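Local coordinates for protein endoglucanase A (Clostridium longisporum, PDB 6Q1I) that hydrolyses internal beta-1,4-glucosidic linkages in barley beta-glucan, lichenan and carboxymethylcellulose, and also acts on xylan, through its family 5 glycosyl hydrolase domain, at residues A[346-349]-A[350-353]; A[297-300]-A[301-305]; A[137-140]-A[141-144]; A[130-133]-A[134-138]. One frame throughout, in Å; residues are numbered along the deposited sequence. Where two conformers were deposited one is given.

Interaction 1. Residues A[346-349]-A[350-353]; sequences KDAL and IRGY
Arg351 N donates to Asp347 O at 2.9 Å, and the carbonyl it uses is one that the arginine side chain also passes. CB of Arg351 lies 3.2 Å from Asp347 O, and the chain then runs back along the helix by one turn. It starts with CG anti to the backbone N (chi1 -180°) and bends at chi3 (61°), which lays the guanidinium over Ala348. CA of Ala348 sits under one face of that flat group, toward its rim, and Arg351 NH2 comes to 3.6 Å from Ala348 CB. A methyl suits this place, since it lets the guanidinium lie close to the backbone. The charge itself is met elsewhere: Arg351 NE forms a salt bridge with Glu301 of helix 293-309.

The segment belongs to helix 343-356, which follows the eighth strand of the TIM barrel and packs on its outer wall. Successive i to i+4 bonds hold it, with Gly352 N reaching Ala348 O at 2.9 Å and Ile350 N reaching Lys346 O at 3.1 Å. On the buried side, Leu349 packs against Ala300 and Val304 of helix 293-309 and against Phe69. The branched Ile350 sends CG1 beside its own backbone N (chi1 -56°), to 3.4 Å from Lys346 O, while its side chain also touches Val23 of the first strand and Phe69. At the partly exposed Lys346, NZ is salt-bridged to the adjacent Asp347 OD1 at 2.7 Å, meeting the carboxylate oxygen on its syn side but tilted out of the carboxylate plane, and the same lysine makes a cation-pi contact with Trp340.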
# COMPACT_ATOMS: atom_id res chain seq x y z
N LYS A 346 16.89 7.44 3.82
CA LYS A 346 16.11 8.41 3.06
C LYS A 346 16.91 8.93 1.87
O LYS A 346 16.41 9.00 0.74
CB LYS A 346 15.66 9.55 3.98
CG LYS A 346 14.94 10.70 3.29
CD LYS A 346 15.89 11.81 2.81
CE LYS A 346 16.56 12.53 3.97
NZ LYS A 346 17.39 13.68 3.51
N ASP A 347 18.17 9.30 2.10
CA ASP A 347 19.00 9.83 1.02
C ASP A 347 19.17 8.80 -0.08
O ASP A 347 19.17 9.15 -1.27
CB ASP A 347 20.37 10.26 1.55
CG ASP A 347 20.32 11.56 2.33
OD1 ASP A 347 19.31 12.30 2.24
OD2 ASP A 347 21.32 11.85 3.03
N ALA A 348 19.32 7.53 0.29
CA ALA A 348 19.50 6.47 -0.71
C ALA A 348 18.24 6.26 -1.55
O ALA A 348 18.33 6.02 -2.76
CB ALA A 348 19.89 5.17 -0.00
N LEU A 349 17.06 6.35 -0.93
CA LEU A 349 15.81 6.21 -1.67
C LEU A 349 15.69 7.30 -2.73
O LEU A 349 15.34 7.03 -3.88
CB LEU A 349 14.64 6.28 -0.70
CG LEU A 349 14.44 5.10 0.24
CD1 LEU A 349 13.42 5.45 1.32
CD2 LEU A 349 14.00 3.86 -0.51
N ILE A 350 15.95 8.55 -2.34
CA ILE A 350 15.80 9.66 -3.26
C ILE A 350 16.89 9.60 -4.33
O ILE A 350 16.64 9.89 -5.50
CB ILE A 350 15.80 11.00 -2.50
CG1 ILE A 350 14.69 11.03 -1.42
CG2 ILE A 350 15.65 12.17 -3.47
CD1 ILE A 350 13.30 10.73 -1.95
N ARG A 351 18.11 9.21 -3.94
CA ARG A 351 19.19 9.04 -4.91
C ARG A 351 18.83 7.99 -5.95
O ARG A 351 19.10 8.17 -7.14
CB ARG A 351 20.48 8.68 -4.17
CG ARG A 351 21.68 8.49 -5.07
CD ARG A 351 22.97 8.42 -4.27
NE ARG A 351 23.02 7.31 -3.31
CZ ARG A 351 23.02 7.44 -1.98
NH1 ARG A 351 22.97 8.63 -1.39
NH2 ARG A 351 23.09 6.36 -1.23
N GLY A 352 18.19 6.89 -5.53
CA GLY A 352 17.79 5.87 -6.48
C GLY A 352 16.77 6.39 -7.48
O GLY A 352 16.83 6.06 -8.67
N TYR A 353 15.84 7.22 -7.02
CA TYR A 353 14.89 7.86 -7.92
C TYR A 353 15.61 8.79 -8.90
O TYR A 353 15.37 8.74 -10.11
CB TYR A 353 13.83 8.62 -7.11
CG TYR A 353 12.97 9.50 -7.98
CD1 TYR A 353 11.97 8.95 -8.78
CD2 TYR A 353 13.20 10.86 -8.06
CE1 TYR A 353 11.21 9.74 -9.62
CE2 TYR A 353 12.44 11.66 -8.90
CZ TYR A 353 11.45 11.09 -9.68
OH TYR A 353 10.71 11.88 -10.52

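Interaction 2. Residues A[297-300]-A[301-305]; sequences AELA and EYYVT
Tyr303 N bonds to Leu299 O at 2.8 Å. The turns beside it are held in the same i to i+4 manner: Glu301 N meets Ala297 O at 3.0 Å, and Val304 N meets Ala300 O at 3.1 Å. One residue further on, Thr305 N donates to Glu301 O at 3.0 Å.

The polar side chains of this stretch find their partners on neighbouring parts of the fold. Glu301 is stretched out, its CG anti to the backbone N (chi1 -178°), and this carries the carboxylate away from its own helix to a salt bridge with Arg351 and a hydrogen bond with Asn355. Tyr302 and Tyr303 reach in different directions, the hydroxyl of Tyr302 to Asp263 and that of Tyr303 to the carbonyl of Ala235. A tyrosine suits either place because its ring can pack while the hydroxyl bonds beyond it.

Among the apolar groups, Leu299 CD1 approaches the edge of the Tyr303 ring, near its plane, 4.3 Å from Tyr303 CD2; the ring also stacks with Phe285. Val304 places CG2 3.3 Å from Ala300 O and also touches Phe285. Ala297 packs on Ala348 of helix 343-356, and its small methyl lets the two helices come close.

Helix 293-309 is the connection between strands 280-285 and 314-318, a right-handed beta-alpha-beta crossover of the TIM barrel. Tyr303 lies on its barrel-facing side, about 8 Å between side chains from Gln284, the changed residue at the position of the probable nucleophile.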
# COMPACT_ATOMS: atom_id res chain seq x y z
N ALA A 297 20.81 1.01 3.32
CA ALA A 297 20.89 2.10 2.35
C ALA A 297 21.28 1.58 0.97
O ALA A 297 20.77 2.07 -0.04
CB ALA A 297 21.88 3.16 2.83
N GLU A 298 22.23 0.63 0.90
CA GLU A 298 22.58 0.04 -0.39
C GLU A 298 21.36 -0.60 -1.04
O GLU A 298 21.10 -0.40 -2.23
CB GLU A 298 23.69 -1.00 -0.20
CG GLU A 298 25.07 -0.41 -0.02
CD GLU A 298 26.17 -1.44 -0.24
OE1 GLU A 298 27.13 -1.46 0.55
OE2 GLU A 298 26.06 -2.22 -1.20
N LEU A 299 20.60 -1.38 -0.27
CA LEU A 299 19.40 -2.01 -0.81
C LEU A 299 18.39 -0.96 -1.26
O LEU A 299 17.82 -1.06 -2.35
CB LEU A 299 18.79 -2.94 0.23
CG LEU A 299 17.41 -3.51 -0.12
CD1 LEU A 299 17.46 -4.34 -1.39
CD2 LEU A 299 16.88 -4.34 1.03
N ALA A 300 18.16 0.07 -0.43
CA ALA A 300 17.19 1.10 -0.77
C ALA A 300 17.51 1.75 -2.11
O ALA A 300 16.62 1.91 -2.96
CB ALA A 300 17.15 2.16 0.34
N GLU A 301 18.77 2.14 -2.32
CA GLU A 301 19.11 2.80 -3.57
C GLU A 301 18.96 1.85 -4.74
O GLU A 301 18.39 2.20 -5.78
CB GLU A 301 20.53 3.36 -3.55
CG GLU A 301 20.83 4.08 -4.87
CD GLU A 301 22.25 4.59 -5.01
OE1 GLU A 301 23.02 4.52 -4.03
OE2 GLU A 301 22.57 5.08 -6.11
N TYR A 302 19.48 0.63 -4.61
CA TYR A 302 19.44 -0.30 -5.73
C TYR A 302 18.00 -0.65 -6.08
O TYR A 302 17.63 -0.70 -7.26
CB TYR A 302 20.23 -1.56 -5.41
CG TYR A 302 20.48 -2.38 -6.65
CD1 TYR A 302 21.62 -2.18 -7.41
CD2 TYR A 302 19.56 -3.32 -7.09
CE1 TYR A 302 21.85 -2.89 -8.56
CE2 TYR A 302 19.78 -4.05 -8.25
CZ TYR A 302 20.93 -3.82 -8.97
OH TYR A 302 21.19 -4.51 -10.12
N TYR A 303 17.18 -0.90 -5.06
CA TYR A 303 15.78 -1.25 -5.27
C TYR A 303 15.04 -0.16 -6.04
O TYR A 303 14.38 -0.44 -7.04
CB TYR A 303 15.15 -1.51 -3.90
CG TYR A 303 13.81 -2.23 -3.86
CD1 TYR A 303 12.69 -1.74 -4.54
CD2 TYR A 303 13.65 -3.36 -3.07
CE1 TYR A 303 11.48 -2.38 -4.46
CE2 TYR A 303 12.42 -3.99 -2.97
CZ TYR A 303 11.34 -3.51 -3.68
OH TYR A 303 10.11 -4.13 -3.60
N VAL A 304 15.15 1.09 -5.58
CA VAL A 304 14.44 2.17 -6.25
C VAL A 304 14.95 2.36 -7.68
O VAL A 304 14.17 2.56 -8.60
CB VAL A 304 14.51 3.47 -5.44
CG1 VAL A 304 13.87 4.60 -6.21
CG2 VAL A 304 13.83 3.30 -4.09
N THR A 305 16.27 2.32 -7.87
CA THR A 305 16.82 2.47 -9.22
C THR A 305 16.31 1.37 -10.14
O THR A 305 15.84 1.63 -11.25
CB THR A 305 18.36 2.43 -9.19
OG1 THR A 305 18.87 3.49 -8.37
CG2 THR A 305 18.92 2.62 -10.59

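Interaction 3. Residues A[137-140]-A[141-144]; sequences TLWT and QISE
Thr137 O and, in the conformer given for Ser143, Trp139 O each accept two hydrogen bonds from the residue four places on, one from its backbone and one from its side chain, arriving from opposite faces of the carbonyl plane. At Thr137 O the donors are Gln141 N and, from well above the plane, Gln141 NE2 at 3.2 Å. Gln141 also bonds through its amide to Asn86 and Leu88, which fixes the rotation of that group. At Trp139 O, Ser143 OG comes to 2.8 Å; chi1 of -68° puts OG anti to the carbonyl carbon, facing the preceding turn, and in this conformer the buried hydroxyl is satisfied within the helix.

The apolar contacts centre on Ile142. Its CD1 sits 4.0 Å from the centroid of the Trp139 six-membered ring, 7° off the normal, a CH-pi contact over the face, while CG2 meets Trp139 CZ3 at 3.6 Å. Leu138 CD1 lies 3.9 Å from Ile142 CD1. Beyond the helix, the indole N-H bonds to Thr157 O and the ring meets Phe155.

Large apolar side chains thus face inward, as is usual for the helix of a beta-alpha-beta unit in a TIM barrel, here helix 128-145 between strands 109-113 and 153-156.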
# COMPACT_ATOMS: atom_id res chain seq x y z
N THR A 137 -20.86 -1.55 -0.57
CA THR A 137 -21.39 -0.34 0.06
C THR A 137 -20.26 0.52 0.62
O THR A 137 -20.31 1.75 0.54
CB THR A 137 -22.38 -0.71 1.16
OG1 THR A 137 -23.37 -1.62 0.67
CG2 THR A 137 -23.05 0.56 1.66
N LEU A 138 -19.24 -0.12 1.20
CA LEU A 138 -18.08 0.62 1.67
C LEU A 138 -17.42 1.40 0.54
O LEU A 138 -17.18 2.61 0.65
CB LEU A 138 -17.08 -0.34 2.32
CG LEU A 138 -15.74 0.27 2.74
CD1 LEU A 138 -15.93 1.41 3.75
CD2 LEU A 138 -14.84 -0.80 3.30
N TRP A 139 -17.13 0.72 -0.59
CA TRP A 139 -16.48 1.41 -1.69
C TRP A 139 -17.39 2.46 -2.34
O TRP A 139 -16.89 3.47 -2.84
CB TRP A 139 -15.88 0.43 -2.71
CG TRP A 139 -14.45 0.17 -2.37
CD1 TRP A 139 -13.89 -0.99 -1.90
CD2 TRP A 139 -13.38 1.13 -2.43
NE1 TRP A 139 -12.54 -0.80 -1.66
CE2 TRP A 139 -12.21 0.49 -1.98
CE3 TRP A 139 -13.32 2.47 -2.82
CZ2 TRP A 139 -10.99 1.16 -1.90
CZ3 TRP A 139 -12.10 3.13 -2.74
CH2 TRP A 139 -10.95 2.47 -2.28
N THR A 140 -18.70 2.24 -2.35
CA THR A 140 -19.60 3.28 -2.83
C THR A 140 -19.40 4.56 -2.03
O THR A 140 -19.28 5.65 -2.60
CB THR A 140 -21.06 2.81 -2.77
OG1 THR A 140 -21.23 1.72 -3.67
CG2 THR A 140 -22.02 3.92 -3.18
N GLN A 141 -19.34 4.44 -0.70
CA GLN A 141 -19.24 5.61 0.16
C GLN A 141 -17.88 6.28 0.05
O GLN A 141 -17.79 7.51 0.01
CB GLN A 141 -19.54 5.20 1.60
CG GLN A 141 -21.00 4.83 1.82
CD GLN A 141 -21.23 4.26 3.19
OE1 GLN A 141 -21.24 4.98 4.19
NE2 GLN A 141 -21.42 2.95 3.26
N ILE A 142 -16.79 5.49 0.01
CA ILE A 142 -15.47 6.10 -0.17
C ILE A 142 -15.43 6.84 -1.50
O ILE A 142 -14.97 7.98 -1.58
CB ILE A 142 -14.35 5.04 -0.09
CG1 ILE A 142 -14.32 4.31 1.25
CG2 ILE A 142 -12.99 5.70 -0.35
CD1 ILE A 142 -13.44 3.05 1.23
N SER A 143 -15.90 6.18 -2.56
CA SER A 143 -15.86 6.77 -3.90
C SER A 143 -16.66 8.06 -3.97
O SER A 143 -16.24 9.04 -4.59
CB SER A 143 -16.46 5.78 -4.90
OG SER A 143 -15.64 4.65 -5.03
N GLU A 144 -17.86 8.06 -3.37
CA GLU A 144 -18.69 9.26 -3.36
C GLU A 144 -17.99 10.40 -2.64
O GLU A 144 -18.01 11.55 -3.11
CB GLU A 144 -20.06 8.96 -2.72
CG GLU A 144 -21.02 8.18 -3.63
CD GLU A 144 -22.30 7.71 -2.94
OE1 GLU A 144 -22.39 7.76 -1.69
OE2 GLU A 144 -23.23 7.27 -3.65

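Interaction 4. Residues A[130-133]-A[134-138]; sequences SVTP and KLKTL
The backbone of residues 130-138 is helical but kinked at Pro133, whose ring nitrogen carries no hydrogen and makes no bond to the preceding turn. After the proline the i to i+4 pattern resumes: Leu135 N meets Val131 O at 2.9 Å and Lys136 N meets Thr132 O at 2.9 Å. Pro133 O is gripped twice, by Thr137 N at 3.0 Å and, in the conformer given, by Thr137 OG1 at 2.9 Å, the two donors coming from opposite faces of the carbonyl plane. The threonine hydroxyl stands beside its own backbone N (chi1 -51°), which turns it back toward the carbonyl one turn earlier.

Thr132 and Lys136 lie side by side and point the same way. The methyl CG2 of Thr132 touches Lys136 CD at 3.9 Å, and Lys136 CG passes 3.2 Å from Thr132 O. The lysine chain then bends at chi3 (73°) and again at chi4, bringing NZ to helix 175-194, where it forms a salt bridge with Glu190 and hydrogen bonds with Ser191 and Ala187. Long and flexible, a lysine can span the gap between adjacent outer helices of the TIM barrel, and helix 128-145 is one of these.

Val131 and Leu135 are buried against Tyr184 of helix 175-194, as their apolar, branched side chains suit. Lys134 leads off in another direction with an extended chain. Only its CB stays near the preceding turn, 3.6 Å from Val131 O, while the far end makes a cation-pi contact with Trp120.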
# COMPACT_ATOMS: atom_id res chain seq x y z
N SER A 130 -21.74 -12.74 2.29
CA SER A 130 -21.78 -11.77 3.37
C SER A 130 -20.75 -10.66 3.20
O SER A 130 -20.98 -9.54 3.65
CB SER A 130 -21.57 -12.47 4.72
OG SER A 130 -20.38 -13.21 4.75
N VAL A 131 -19.65 -10.93 2.51
CA VAL A 131 -18.61 -9.93 2.31
C VAL A 131 -18.98 -8.97 1.19
O VAL A 131 -18.81 -7.75 1.33
CB VAL A 131 -17.27 -10.62 2.00
CG1 VAL A 131 -16.21 -9.58 1.64
CG2 VAL A 131 -16.84 -11.48 3.18
N THR A 132 -19.46 -9.49 0.07
CA THR A 132 -19.53 -8.69 -1.15
C THR A 132 -20.46 -7.49 -1.01
O THR A 132 -20.03 -6.37 -1.36
CB THR A 132 -19.88 -9.57 -2.35
OG1 THR A 132 -18.92 -10.64 -2.46
CG2 THR A 132 -19.86 -8.75 -3.64
N PRO A 133 -21.69 -7.62 -0.51
CA PRO A 133 -22.53 -6.42 -0.41
C PRO A 133 -21.94 -5.36 0.50
O PRO A 133 -22.06 -4.16 0.23
CB PRO A 133 -23.87 -6.95 0.12
CG PRO A 133 -23.85 -8.42 -0.09
CD PRO A 133 -22.42 -8.85 -0.15
N LYS A 134 -21.30 -5.78 1.60
CA LYS A 134 -20.71 -4.84 2.54
C LYS A 134 -19.51 -4.14 1.93
O LYS A 134 -19.36 -2.92 2.06
CB LYS A 134 -20.33 -5.60 3.81
CG LYS A 134 -19.66 -4.77 4.88
CD LYS A 134 -19.51 -5.59 6.15
CE LYS A 134 -18.64 -4.91 7.18
NZ LYS A 134 -18.59 -5.72 8.43
N LEU A 135 -18.65 -4.89 1.22
CA LEU A 135 -17.50 -4.28 0.56
C LEU A 135 -17.95 -3.29 -0.51
O LEU A 135 -17.34 -2.23 -0.67
CB LEU A 135 -16.62 -5.37 -0.04
CG LEU A 135 -15.34 -4.91 -0.75
CD1 LEU A 135 -14.41 -4.17 0.20
CD2 LEU A 135 -14.64 -6.08 -1.38
N LYS A 136 -19.02 -3.62 -1.23
CA LYS A 136 -19.54 -2.73 -2.27
C LYS A 136 -20.11 -1.45 -1.67
O LYS A 136 -19.86 -0.36 -2.19
CB LYS A 136 -20.57 -3.48 -3.11
CG LYS A 136 -19.96 -4.57 -3.99
CD LYS A 136 -20.98 -5.24 -4.90
CE LYS A 136 -21.43 -4.34 -6.04
NZ LYS A 136 -20.35 -4.07 -7.03
N THR A 137 -20.86 -1.55 -0.57
CA THR A 137 -21.39 -0.34 0.06
C THR A 137 -20.26 0.52 0.62
O THR A 137 -20.31 1.75 0.54
CB THR A 137 -22.38 -0.71 1.16
OG1 THR A 137 -23.37 -1.62 0.67
CG2 THR A 137 -23.05 0.56 1.66
N LEU A 138 -19.24 -0.12 1.20
CA LEU A 138 -18.08 0.62 1.67
C LEU A 138 -17.42 1.40 0.54
O LEU A 138 -17.18 2.61 0.65
CB LEU A 138 -17.08 -0.34 2.32
CG LEU A 138 -15.74 0.27 2.74
CD1 LEU A 138 -15.93 1.41 3.75
CD2 LEU A 138 -14.84 -0.80 3.30

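From the N terminus, interaction 4 comes first and runs into interaction 3: they share Thr137 and Leu138 on helix 128-145, between strands 109-113 and 153-156. Interaction 2 follows on helix 293-309, between strands 280-285 and 314-318, and interaction 1 lies on helix 343-356 near the C terminus. Each is a local contact within one helix, so none closes a loop, and none nests within or crosses another. Interactions 1 and 2 touch across neighbouring helices through Arg351 and Glu301. The two pairs flank opposite sides of the barrel, with the centres of interactions 1 and 3 about 36 Å apart.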